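Local structure of Tat-secreted protein Rv2525c (Mycobacterium tuberculosis, 4PMQ) at residues A[13-18]-A[185-190]; A[28-33]-A[49-54]; A[68-73]-A[108-113]. The protein may act as a secreted peptidoglycan hydrolase with glycosidase activity, and cleaves p-nitrophenyl esters in vitro, preferring the butyrate. One frame throughout, in Å; residues are numbered along the deposited sequence.

Contact 1: residues A[13-18]-A[185-190]; sequences GVIPAS and RKVGGV
With chi1 at -59°, Ile15 carries CG1 beside its own backbone N and CG2 anti to it, and both branches reach the tight turn of a beta hairpin. That turn is a type I' beta turn from Val187 to Val190, joining strands 184-187 and 190-197 at the edge of the TIM-barrel-like domain. Val187 and Val190 are paired by both of their backbone hydrogen bonds. Val190 points its CB at the 13-18 segment, while Val187 meets Ile15 from the flank. The CG1 branch of Ile15 lies against both valines, with CG1 3.8 Å from Val190 CB, while CG2 meets Val187 CG1 at 3.9 Å, those side chains crossing at about a right angle. Gly13 packs against Val190 through backbone atoms, its N lying 3.8 Å from Val190 CG1. Beyond the turn, Val192 of strand 190-197 and Ile20 of helix 17-22 also touch Ile15, so the isoleucine fills the seam between hairpin and helix. A water lies 2.8 Å from Gly188 O and 3.0 Å from Val14 O, placed to donate to either, though acceptors around it outnumber its protons. Ile15 CD1 ends 3.5 Å from Val187 O, which accepts the hydrogen bond from Val190 N.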
ATOM      1  N   GLY A  13      -8.582 -10.587  -6.878  1.00 12.02           N
ATOM      2  CA  GLY A  13      -9.804 -10.245  -7.589  1.00 11.95           C
ATOM      3  C   GLY A  13     -10.408  -8.941  -7.125  1.00 13.26           C
ATOM      4  O   GLY A  13      -9.859  -8.258  -6.253  1.00 11.78           O
ATOM      5  N   VAL A  14     -11.512  -8.566  -7.762  1.00  9.92           N
ATOM      6  CA  VAL A  14     -12.227  -7.333  -7.445  1.00  9.76           C
ATOM      7  C   VAL A  14     -13.446  -7.720  -6.634  1.00 13.22           C
ATOM      8  O   VAL A  14     -14.202  -8.584  -7.059  1.00 15.71           O
ATOM      9  CB  VAL A  14     -12.610  -6.547  -8.729  1.00 13.42           C
ATOM     10  CG1 VAL A  14     -13.448  -5.319  -8.395  1.00 12.17           C
ATOM     11  CG2 VAL A  14     -11.357  -6.150  -9.517  1.00 13.44           C
ATOM     12  N   ILE A  15     -13.661  -7.068  -5.498  1.00  8.63           N
ATOM     13  CA  ILE A  15     -14.815  -7.427  -4.677  1.00  7.44           C
ATOM     14  C   ILE A  15     -15.908  -6.372  -4.771  1.00 10.15           C
ATOM     15  O   ILE A  15     -15.606  -5.191  -4.577  1.00  9.93           O
ATOM     16  CB  ILE A  15     -14.392  -7.640  -3.200  1.00  9.11           C
ATOM     17  CG1 ILE A  15     -13.327  -8.743  -3.062  1.00  9.35           C
ATOM     18  CG2 ILE A  15     -15.615  -7.913  -2.265  1.00  9.87           C
ATOM     19  CD1 ILE A  15     -12.585  -8.673  -1.705  1.00 10.43           C
ATOM     20  N   PRO A  16     -17.194  -6.762  -4.989  1.00  9.64           N
ATOM     21  CA  PRO A  16     -18.269  -5.755  -4.953  1.00  9.34           C
ATOM     22  C   PRO A  16     -18.202  -4.987  -3.635  1.00 13.01           C
ATOM     23  O   PRO A  16     -18.000  -5.593  -2.572  1.00 11.90           O
ATOM     24  CB  PRO A  16     -19.551  -6.597  -5.088  1.00 11.24           C
ATOM     25  CG  PRO A  16     -19.111  -7.837  -5.793  1.00 14.24           C
ATOM     26  CD  PRO A  16     -17.731  -8.110  -5.249  1.00 10.31           C
ATOM     27  N   ALA A  17     -18.295  -3.651  -3.689  1.00 10.97           N
ATOM     28  CA  ALA A  17     -18.221  -2.811  -2.496  1.00 10.49           C
ATOM     29  C   ALA A  17     -19.254  -3.229  -1.436  1.00 12.35           C
ATOM     30  O   ALA A  17     -18.965  -3.176  -0.229  1.00 11.78           O
ATOM     31  CB  ALA A  17     -18.443  -1.360  -2.880  1.00 11.79           C
ATOM     32  N   SER A  18     -20.458  -3.674  -1.876  1.00  8.78           N
ATOM     33  CA  SER A  18     -21.483  -4.133  -0.932  1.00  9.24           C
ATOM     34  C   SER A  18     -20.974  -5.306  -0.085  1.00 10.44           C
ATOM     35  O   SER A  18     -21.327  -5.411   1.097  1.00 10.01           O
ATOM     36  CB  SER A  18     -22.761  -4.539  -1.664  1.00 12.16           C
ATOM     37  OG  SER A  18     -22.501  -5.563  -2.607  1.00 17.32           O
ATOM     38  N   ARG A 185      -9.117 -14.607   5.841  1.00 17.87           N
ATOM     39  CA  ARG A 185     -10.489 -14.369   5.491  1.00 16.74           C
ATOM     40  C   ARG A 185     -10.662 -14.362   3.982  1.00 16.40           C
ATOM     41  O   ARG A 185      -9.732 -14.002   3.262  1.00 14.62           O
ATOM     42  CB  ARG A 185     -10.922 -13.009   6.084  1.00 20.12           C
ATOM     43  CG  ARG A 185     -12.413 -12.814   6.089  1.00 39.13           C
ATOM     44  CD  ARG A 185     -12.850 -11.562   6.813  1.00 52.88           C
ATOM     45  NE  ARG A 185     -14.260 -11.321   6.532  1.00 62.47           N
ATOM     46  CZ  ARG A 185     -15.267 -11.899   7.176  1.00 70.27           C
ATOM     47  NH1 ARG A 185     -15.032 -12.728   8.187  1.00 66.78           N
ATOM     48  NH2 ARG A 185     -16.515 -11.657   6.815  1.00 38.75           N
ATOM     49  N   LYS A 186     -11.844 -14.777   3.525  1.00 14.61           N
ATOM     50  CA  LYS A 186     -12.295 -14.715   2.132  1.00 14.30           C
ATOM     51  C   LYS A 186     -13.535 -13.832   2.076  1.00 17.99           C
ATOM     52  O   LYS A 186     -14.463 -14.054   2.857  1.00 19.52           O
ATOM     53  CB  LYS A 186     -12.608 -16.104   1.575  1.00 17.38           C
ATOM     54  CG  LYS A 186     -11.461 -16.740   0.821  1.00 36.69           C
ATOM     55  CD  LYS A 186     -11.855 -18.134   0.340  1.00 38.39           C
ATOM     56  CE  LYS A 186     -12.387 -18.202  -1.074  1.00 40.09           C
ATOM     57  NZ  LYS A 186     -12.659 -19.616  -1.489  1.00 35.27           N
ATOM     58  N   VAL A 187     -13.557 -12.837   1.180  1.00 12.74           N
ATOM     59  CA  VAL A 187     -14.715 -11.952   0.996  1.00 13.22           C
ATOM     60  C   VAL A 187     -15.070 -11.981  -0.489  1.00 18.18           C
ATOM     61  O   VAL A 187     -14.205 -11.715  -1.316  1.00 17.45           O
ATOM     62  CB  VAL A 187     -14.490 -10.509   1.522  1.00 16.72           C
ATOM     63  CG1 VAL A 187     -15.716  -9.621   1.251  1.00 16.19           C
ATOM     64  CG2 VAL A 187     -14.156 -10.519   3.019  1.00 16.91           C
ATOM     65  N   GLY A 188     -16.319 -12.329  -0.812  1.00 16.73           N
ATOM     66  CA  GLY A 188     -16.767 -12.443  -2.202  1.00 17.19           C
ATOM     67  C   GLY A 188     -15.897 -13.371  -3.041  1.00 20.86           C
ATOM     68  O   GLY A 188     -15.588 -13.044  -4.197  1.00 19.82           O
ATOM     69  N   GLY A 189     -15.472 -14.499  -2.439  1.00 17.04           N
ATOM     70  CA  GLY A 189     -14.599 -15.493  -3.062  1.00 17.16           C
ATOM     71  C   GLY A 189     -13.124 -15.104  -3.171  1.00 19.17           C
ATOM     72  O   GLY A 189     -12.325 -15.835  -3.764  1.00 18.33           O
ATOM     73  N   VAL A 190     -12.732 -13.954  -2.588  1.00 13.00           N
ATOM     74  CA  VAL A 190     -11.356 -13.458  -2.686  1.00 11.02           C
ATOM     75  C   VAL A 190     -10.664 -13.432  -1.320  1.00 13.53           C
ATOM     76  O   VAL A 190     -11.239 -12.903  -0.356  1.00 11.99           O
ATOM     77  CB  VAL A 190     -11.377 -12.034  -3.323  1.00 14.05           C
ATOM     78  CG1 VAL A 190      -9.971 -11.435  -3.419  1.00 13.66           C
ATOM     79  CG2 VAL A 190     -12.075 -12.046  -4.695  1.00 14.47           C
TER
HETATM   80  O   HOH W   1     -15.675 -10.900  -5.976  1.00 22.26           O

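Contact 2: residues A[28-33]-A[49-54]; sequences AIRYVS and LSEARD
Glu51 OE2 accepts a hydrogen bond from Arg30 NE at 2.7 Å, and the bond is nearly straight, with an N-H...O angle of 173°. Its companion runs from Arg30 NH2 to Glu51 OE1 at 2.8 Å, so the guanidinium grips the carboxylate side-on, one nitrogen to each oxygen. Both oxygens are met on their syn sides; OE1 uses its syn lone pair, while NE stands somewhat out of the carboxylate plane. The two flat groups are 23° apart, close to coplanar, and each oxygen lies near the guanidinium plane. A two-point grip of this kind restrains rotation about the last bonds of both side chains in a way that a single bond would not.

The chains reach this meeting by different routes. Glu51 leaves the helix with CG anti to the backbone N (chi1 178°) and continues extended, whereas Arg30 folds at chi2 and chi3, turning its NE edge to the acid. The pair spans the first two elements of a beta-alpha-beta unit, in which strand 27-31 is followed by helix 49-57 and then by the parallel strand 61-66, the repeating pattern of a TIM-barrel-like fold. Across this layer the nearest alpha carbons, those of Arg30 and Ala52, are still 9.2 Å apart, and the long side chains bridge the distance.

Both residues are buried, and the opposite charges would be expected to stabilise each other there. Arg30 NH2 has a second acceptor in Gly44 O, from the connection between strand and helix, which further fixes the guanidinium. Tyr10 packs on the arginine side chain. Next to NE the aliphatic part of Arg30 also lies close to the acid, its CD 3.6 Å from Glu51 OE2.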
ATOM      1  N   ALA A  28     -11.029  -0.113   1.562  1.00  5.26           N
ATOM      2  CA  ALA A  28     -10.019  -1.038   1.068  1.00  6.24           C
ATOM      3  C   ALA A  28      -8.753  -0.292   0.663  1.00  8.37           C
ATOM      4  O   ALA A  28      -8.836   0.875   0.267  1.00  7.15           O
ATOM      5  CB  ALA A  28     -10.566  -1.798  -0.131  1.00  7.70           C
ATOM      6  N   ILE A  29      -7.603  -0.972   0.750  1.00  5.87           N
ATOM      7  CA  ILE A  29      -6.297  -0.467   0.287  1.00  6.43           C
ATOM      8  C   ILE A  29      -6.090  -1.213  -1.001  1.00 10.65           C
ATOM      9  O   ILE A  29      -6.035  -2.449  -0.975  1.00  7.24           O
ATOM     10  CB  ILE A  29      -5.118  -0.695   1.297  1.00  8.78           C
ATOM     11  CG1 ILE A  29      -5.429  -0.108   2.694  1.00  8.54           C
ATOM     12  CG2 ILE A  29      -3.836  -0.077   0.712  1.00 11.87           C
ATOM     13  CD1 ILE A  29      -4.589  -0.636   3.793  1.00 10.52           C
ATOM     14  N   ARG A  30      -6.016  -0.492  -2.118  1.00  6.72           N
ATOM     15  CA  ARG A  30      -6.034  -1.089  -3.436  1.00  6.77           C
ATOM     16  C   ARG A  30      -4.812  -0.742  -4.285  1.00  8.30           C
ATOM     17  O   ARG A  30      -4.241   0.349  -4.183  1.00  5.62           O
ATOM     18  CB  ARG A  30      -7.340  -0.640  -4.138  1.00  8.89           C
ATOM     19  CG  ARG A  30      -8.616  -1.128  -3.400  1.00 11.01           C
ATOM     20  CD  ARG A  30      -8.758  -2.647  -3.450  1.00 10.55           C
ATOM     21  NE  ARG A  30      -9.056  -3.021  -4.825  1.00  7.89           N
ATOM     22  CZ  ARG A  30      -8.224  -3.646  -5.653  1.00 13.48           C
ATOM     23  NH1 ARG A  30      -7.029  -4.060  -5.226  1.00  8.89           N
ATOM     24  NH2 ARG A  30      -8.581  -3.866  -6.918  1.00 10.61           N
ATOM     25  N   TYR A  31      -4.431  -1.693  -5.165  1.00  6.21           N
ATOM     26  CA  TYR A  31      -3.235  -1.577  -5.964  1.00  5.09           C
ATOM     27  C   TYR A  31      -3.353  -0.647  -7.140  1.00  8.37           C
ATOM     28  O   TYR A  31      -4.213  -0.833  -8.015  1.00  9.45           O
ATOM     29  CB  TYR A  31      -2.854  -2.958  -6.508  1.00  4.78           C
ATOM     30  CG  TYR A  31      -2.422  -3.905  -5.426  1.00  6.11           C
ATOM     31  CD1 TYR A  31      -1.150  -3.813  -4.862  1.00  6.90           C
ATOM     32  CD2 TYR A  31      -3.289  -4.882  -4.940  1.00  7.75           C
ATOM     33  CE1 TYR A  31      -0.729  -4.695  -3.877  1.00  8.03           C
ATOM     34  CE2 TYR A  31      -2.882  -5.770  -3.940  1.00  8.82           C
ATOM     35  CZ  TYR A  31      -1.596  -5.673  -3.420  1.00 10.95           C
ATOM     36  OH  TYR A  31      -1.157  -6.535  -2.443  1.00 14.61           O
ATOM     37  N   VAL A  32      -2.385   0.265  -7.225  1.00  4.38           N
ATOM     38  CA  VAL A  32      -2.239   1.129  -8.394  1.00  4.50           C
ATOM     39  C   VAL A  32      -0.986   0.623  -9.155  1.00  8.53           C
ATOM     40  O   VAL A  32      -0.084   1.382  -9.498  1.00  7.37           O
ATOM     41  CB  VAL A  32      -2.211   2.639  -8.042  1.00  7.30           C
ATOM     42  CG1 VAL A  32      -3.586   3.091  -7.542  1.00  7.42           C
ATOM     43  CG2 VAL A  32      -1.116   2.981  -7.012  1.00  6.11           C
ATOM     44  N   SER A  33      -0.964  -0.696  -9.412  1.00  6.97           N
ATOM     45  CA  SER A  33       0.147  -1.400 -10.066  1.00  7.54           C
ATOM     46  C   SER A  33      -0.312  -2.355 -11.141  1.00  9.18           C
ATOM     47  O   SER A  33      -1.430  -2.862 -11.109  1.00  9.29           O
ATOM     48  CB  SER A  33       0.907  -2.229  -9.039  1.00  9.91           C
ATOM     49  OG  SER A  33       1.344  -1.436  -7.966  1.00 14.42           O
ATOM     50  N   LEU A  49     -11.348   2.620 -12.545  1.00  7.10           N
ATOM     51  CA  LEU A  49     -12.277   3.686 -12.177  1.00  7.82           C
ATOM     52  C   LEU A  49     -13.655   3.155 -11.683  1.00 10.71           C
ATOM     53  O   LEU A  49     -14.171   3.648 -10.668  1.00 10.23           O
ATOM     54  CB  LEU A  49     -12.472   4.621 -13.368  1.00  8.35           C
ATOM     55  CG  LEU A  49     -13.434   5.815 -13.151  1.00 12.97           C
ATOM     56  CD1 LEU A  49     -12.887   6.789 -12.121  1.00 14.58           C
ATOM     57  CD2 LEU A  49     -13.683   6.553 -14.476  1.00 15.22           C
ATOM     58  N   SER A  50     -14.207   2.145 -12.374  1.00  9.47           N
ATOM     59  CA  SER A  50     -15.547   1.596 -12.042  1.00  8.10           C
ATOM     60  C   SER A  50     -15.567   1.007 -10.618  1.00 11.14           C
ATOM     61  O   SER A  50     -16.553   1.185  -9.897  1.00 11.10           O
ATOM     62  CB  SER A  50     -15.967   0.532 -13.045  1.00 11.53           C
ATOM     63  OG  SER A  50     -15.043  -0.545 -13.087  1.00 14.04           O
ATOM     64  N   GLU A  51     -14.459   0.362 -10.203  1.00  8.39           N
ATOM     65  CA  GLU A  51     -14.382  -0.195  -8.844  1.00  7.88           C
ATOM     66  C   GLU A  51     -14.292   0.941  -7.814  1.00 10.05           C
ATOM     67  O   GLU A  51     -14.985   0.907  -6.798  1.00  9.61           O
ATOM     68  CB  GLU A  51     -13.163  -1.121  -8.699  1.00  9.26           C
ATOM     69  CG  GLU A  51     -13.048  -1.661  -7.282  1.00 13.41           C
ATOM     70  CD  GLU A  51     -11.727  -2.318  -6.937  1.00 13.06           C
ATOM     71  OE1 GLU A  51     -10.900  -2.583  -7.843  1.00 10.11           O
ATOM     72  OE2 GLU A  51     -11.537  -2.601  -5.738  1.00  8.84           O
ATOM     73  N   ALA A  52     -13.458   1.972  -8.086  1.00  8.04           N
ATOM     74  CA  ALA A  52     -13.347   3.141  -7.194  1.00  9.53           C
ATOM     75  C   ALA A  52     -14.724   3.811  -7.018  1.00 13.42           C
ATOM     76  O   ALA A  52     -15.113   4.180  -5.902  1.00 14.00           O
ATOM     77  CB  ALA A  52     -12.362   4.143  -7.780  1.00 10.64           C
ATOM     78  N   ARG A  53     -15.490   3.897  -8.113  1.00  8.56           N
ATOM     79  CA  ARG A  53     -16.821   4.515  -8.056  1.00  9.21           C
ATOM     80  C   ARG A  53     -17.797   3.654  -7.217  1.00 10.50           C
ATOM     81  O   ARG A  53     -18.597   4.195  -6.440  1.00 10.81           O
ATOM     82  CB  ARG A  53     -17.342   4.748  -9.472  1.00  9.11           C
ATOM     83  CG  ARG A  53     -16.637   5.937 -10.123  1.00 18.51           C
ATOM     84  CD  ARG A  53     -17.331   6.405 -11.400  1.00 29.18           C
ATOM     85  NE  ARG A  53     -18.723   6.799 -11.152  1.00 37.96           N
ATOM     86  CZ  ARG A  53     -19.106   8.003 -10.733  1.00 46.78           C
ATOM     87  NH1 ARG A  53     -18.209   8.961 -10.529  1.00 28.34           N
ATOM     88  NH2 ARG A  53     -20.389   8.264 -10.536  1.00 29.16           N
ATOM     89  N   ASP A  54     -17.620   2.334  -7.274  1.00  7.53           N
ATOM     90  CA  ASP A  54     -18.440   1.380  -6.509  1.00  8.86           C
ATOM     91  C   ASP A  54     -18.129   1.518  -5.021  1.00 10.46           C
ATOM     92  O   ASP A  54     -19.059   1.624  -4.199  1.00 10.23           O
ATOM     93  CB  ASP A  54     -18.179  -0.057  -6.987  1.00 10.85           C
ATOM     94  CG  ASP A  54     -19.022  -1.109  -6.273  1.00 12.62           C
ATOM     95  OD1 ASP A  54     -20.162  -0.792  -5.876  1.00 12.95           O
ATOM     96  OD2 ASP A  54     -18.541  -2.244  -6.115  1.00 13.33           O
TER

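Contact 3: residues A[68-73]-A[108-113]; sequences YGKGST and SIDDNP
Lys70 and Asp110 make the direct, close part of this contact, while Gly71 and Asp111 face each other through water. Lys70 NZ donates to Asp110 OD2 at 2.9 Å in a salt bridge that uses the syn lone pair of the oxygen. The lysine chain runs extended as far as CE and then bends at its last torsion (chi4 74°), which turns the ammonium back to the acid. The extended part runs alongside the oxygen, with Lys70 CG and CE each 3.7 Å from Asp110 OD2, and the bend adds NZ. On the other side of the bridge, Asp110 holds CG anti to its backbone N (chi1 -175°), which places OD2 at the lysine. Gln67 NE2 also donates to Asp110 OD2, so one oxygen serves two donors, and the glutamine binds Gly69 O as well, which ties the aspartate to the loop that carries Lys70.

The wetter flank is built differently. One water accepts from Gly71 N at 2.9 Å and donates to Asp111 OD2 at 2.7 Å. A second donates to Gly71 O at 2.7 Å and reaches Asp111 OD1 through a weak bond. The two carboxylate oxygens are thus linked to both polar backbone atoms of one glycine, and Trp76 NE1 gives OD2 a further donor.

Asp110 is the centre of an inverse gamma turn, a sharp bend just after strand 105-108. A bound tartrate lies about 3 Å from the Lys70 side chain, and a glycerol about 5 Å from that of Asp110; both molecules probably come from the crystallisation liquor. Loops from the carboxyl ends of parallel strands 61-66 and 105-108 meet here, the end at which TIM barrels keep their active sites, so this is probably part of the pocket.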
ATOM      1  N   TYR A  68       4.624  -3.990  -7.559  1.00  7.31           N
ATOM      2  CA  TYR A  68       4.681  -4.637  -8.860  1.00  7.17           C
ATOM      3  C   TYR A  68       5.408  -5.978  -8.732  1.00 10.09           C
ATOM      4  O   TYR A  68       4.804  -7.015  -8.986  1.00  8.84           O
ATOM      5  CB  TYR A  68       5.337  -3.731  -9.918  1.00  8.65           C
ATOM      6  CG  TYR A  68       5.528  -4.433 -11.251  1.00  6.97           C
ATOM      7  CD1 TYR A  68       4.462  -4.598 -12.138  1.00  8.42           C
ATOM      8  CD2 TYR A  68       6.778  -4.907 -11.639  1.00  8.85           C
ATOM      9  CE1 TYR A  68       4.635  -5.253 -13.367  1.00  9.17           C
ATOM     10  CE2 TYR A  68       6.959  -5.570 -12.857  1.00 10.49           C
ATOM     11  CZ  TYR A  68       5.895  -5.710 -13.732  1.00 15.98           C
ATOM     12  OH  TYR A  68       6.113  -6.357 -14.938  1.00 15.08           O
ATOM     13  N   GLY A  69       6.703  -5.941  -8.384  1.00  7.16           N
ATOM     14  CA  GLY A  69       7.515  -7.140  -8.218  1.00  6.93           C
ATOM     15  C   GLY A  69       7.470  -7.718  -6.815  1.00  9.95           C
ATOM     16  O   GLY A  69       6.753  -7.215  -5.939  1.00  8.59           O
ATOM     17  N   LYS A  70       8.238  -8.782  -6.596  1.00  9.15           N
ATOM     18  CA  LYS A  70       8.295  -9.481  -5.305  1.00  9.67           C
ATOM     19  C   LYS A  70       9.554 -10.326  -5.222  1.00 12.50           C
ATOM     20  O   LYS A  70       9.983 -10.851  -6.246  1.00 11.67           O
ATOM     21  CB  LYS A  70       7.057 -10.402  -5.175  1.00 12.67           C
ATOM     22  CG  LYS A  70       6.801 -10.905  -3.744  1.00 23.24           C
ATOM     23  CD  LYS A  70       5.770 -12.043  -3.751  1.00 36.50           C
ATOM     24  CE  LYS A  70       5.211 -12.342  -2.381  1.00 48.69           C
ATOM     25  NZ  LYS A  70       4.251 -11.296  -1.933  1.00 61.25           N
ATOM     26  N   GLY A  71      10.127 -10.436  -4.027  1.00 10.21           N
ATOM     27  CA  GLY A  71      11.299 -11.277  -3.790  1.00 10.08           C
ATOM     28  C   GLY A  71      12.475 -10.849  -4.640  1.00 12.11           C
ATOM     29  O   GLY A  71      12.930  -9.710  -4.522  1.00 11.04           O
ATOM     30  N   SER A  72      12.904 -11.725  -5.573  1.00 12.11           N
ATOM     31  CA  SER A  72      14.042 -11.485  -6.450  1.00 11.13           C
ATOM     32  C   SER A  72      13.795 -10.303  -7.403  1.00 13.55           C
ATOM     33  O   SER A  72      14.747  -9.785  -7.979  1.00 15.81           O
ATOM     34  CB  SER A  72      14.396 -12.752  -7.229  1.00 13.78           C
ATOM     35  OG  SER A  72      13.400 -13.052  -8.195  1.00 18.85           O
ATOM     36  N   THR A  73      12.517  -9.912  -7.599  1.00 10.46           N
ATOM     37  CA  THR A  73      12.122  -8.767  -8.433  1.00  8.90           C
ATOM     38  C   THR A  73      11.454  -7.666  -7.556  1.00 11.02           C
ATOM     39  O   THR A  73      10.748  -6.817  -8.102  1.00  9.91           O
ATOM     40  CB  THR A  73      11.222  -9.197  -9.596  1.00 11.69           C
ATOM     41  OG1 THR A  73       9.993  -9.691  -9.049  1.00 12.41           O
ATOM     42  CG2 THR A  73      11.889 -10.264 -10.502  1.00 13.95           C
ATOM     43  N   SER A 108       5.472  -0.212  -1.728  1.00  7.27           N
ATOM     44  CA  SER A 108       5.706  -1.406  -0.920  0.50  7.20           C
ATOM     45  C   SER A 108       7.157  -1.855  -0.788  1.00  9.10           C
ATOM     46  O   SER A 108       7.913  -1.953  -1.776  1.00  8.53           O
ATOM     47  CB  SER A 108       4.894  -2.572  -1.457  0.50  8.90           C
ATOM     48  OG  SER A 108       3.533  -2.189  -1.417  0.50 10.32           O
ATOM     49  N   ILE A 109       7.516  -2.167   0.469  1.00  5.94           N
ATOM     50  CA  ILE A 109       8.779  -2.759   0.884  1.00  6.48           C
ATOM     51  C   ILE A 109       8.313  -4.102   1.480  1.00  8.69           C
ATOM     52  O   ILE A 109       8.220  -4.225   2.701  1.00  8.32           O
ATOM     53  CB  ILE A 109       9.662  -1.912   1.836  1.00  8.59           C
ATOM     54  CG1 ILE A 109       9.899  -0.442   1.336  1.00  8.49           C
ATOM     55  CG2 ILE A 109      10.997  -2.654   2.106  1.00  8.67           C
ATOM     56  CD1 ILE A 109      10.471  -0.270  -0.053  1.00  8.57           C
ATOM     57  N   ASP A 110       7.929  -5.072   0.595  1.00  7.36           N
ATOM     58  CA  ASP A 110       7.374  -6.370   0.964  1.00  6.42           C
ATOM     59  C   ASP A 110       8.514  -7.339   1.302  1.00 10.37           C
ATOM     60  O   ASP A 110       8.679  -8.396   0.694  1.00 11.90           O
ATOM     61  CB  ASP A 110       6.503  -6.870  -0.224  1.00  8.22           C
ATOM     62  CG  ASP A 110       5.763  -8.159   0.060  1.00 20.60           C
ATOM     63  OD1 ASP A 110       5.441  -8.413   1.254  1.00 20.78           O
ATOM     64  OD2 ASP A 110       5.552  -8.939  -0.894  1.00 21.45           O
ATOM     65  N   ASP A 111       9.344  -6.920   2.260  1.00  8.08           N
ATOM     66  CA  ASP A 111      10.569  -7.590   2.677  1.00  8.23           C
ATOM     67  C   ASP A 111      10.923  -7.219   4.109  1.00 10.05           C
ATOM     68  O   ASP A 111      10.331  -6.289   4.697  1.00  8.98           O
ATOM     69  CB  ASP A 111      11.716  -7.127   1.730  1.00 10.32           C
ATOM     70  CG  ASP A 111      11.755  -7.891   0.422  1.00 17.21           C
ATOM     71  OD1 ASP A 111      12.010  -9.115   0.457  1.00 17.83           O
ATOM     72  OD2 ASP A 111      11.498  -7.272  -0.630  1.00 20.15           O
ATOM     73  N   ASN A 112      11.934  -7.908   4.638  1.00  8.30           N
ATOM     74  CA  ASN A 112      12.492  -7.698   5.972  1.00  7.85           C
ATOM     75  C   ASN A 112      13.967  -7.347   5.752  1.00 10.80           C
ATOM     76  O   ASN A 112      14.854  -8.214   5.877  1.00 10.95           O
ATOM     77  CB  ASN A 112      12.297  -8.962   6.844  1.00  9.59           C
ATOM     78  CG  ASN A 112      12.886  -8.771   8.220  1.00 16.16           C
ATOM     79  OD1 ASN A 112      13.108  -7.627   8.637  1.00  9.10           O
ATOM     80  ND2 ASN A 112      13.163  -9.883   8.933  1.00 11.31           N
ATOM     81  N   PRO A 113      14.237  -6.091   5.337  1.00  8.40           N
ATOM     82  CA  PRO A 113      15.603  -5.745   4.920  1.00  7.92           C
ATOM     83  C   PRO A 113      16.572  -5.467   6.053  1.00 10.98           C
ATOM     84  O   PRO A 113      16.171  -5.011   7.134  1.00  9.77           O
ATOM     85  CB  PRO A 113      15.388  -4.449   4.112  1.00  9.01           C
ATOM     86  CG  PRO A 113      14.215  -3.804   4.791  1.00 11.13           C
ATOM     87  CD  PRO A 113      13.308  -4.955   5.124  1.00  8.02           C
TER
HETATM   88  O   HOH W   2       9.429  -8.374  -2.047  1.00 13.60           O
HETATM   89  O   HOH W   3      13.689  -8.920  -2.040  1.00 19.22           O

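In the fold
Two buried contacts and one surface contact illustrate how chemistry follows position in a barrel-like fold. Contact 1 is apolar packing against a hairpin at the periphery, and contact 2 a buried ion pair between strand and helix; their centres are 13 Å apart. They share a border: Ala17 N probably donates to Asp54 OD2 at 2.8 Å, and Val14 packs on Glu51, so helix 49-57 abuts the 13-18 segment. Contact 3 lies across the chain's centre from contact 2, about 22 Å between centres, and joins two loops. Where contact 2 has a two-bond arginine grip, contact 3 has a single lysine bond plus waters, at the surface beside a bound tartrate, probably from the crystallisation liquor.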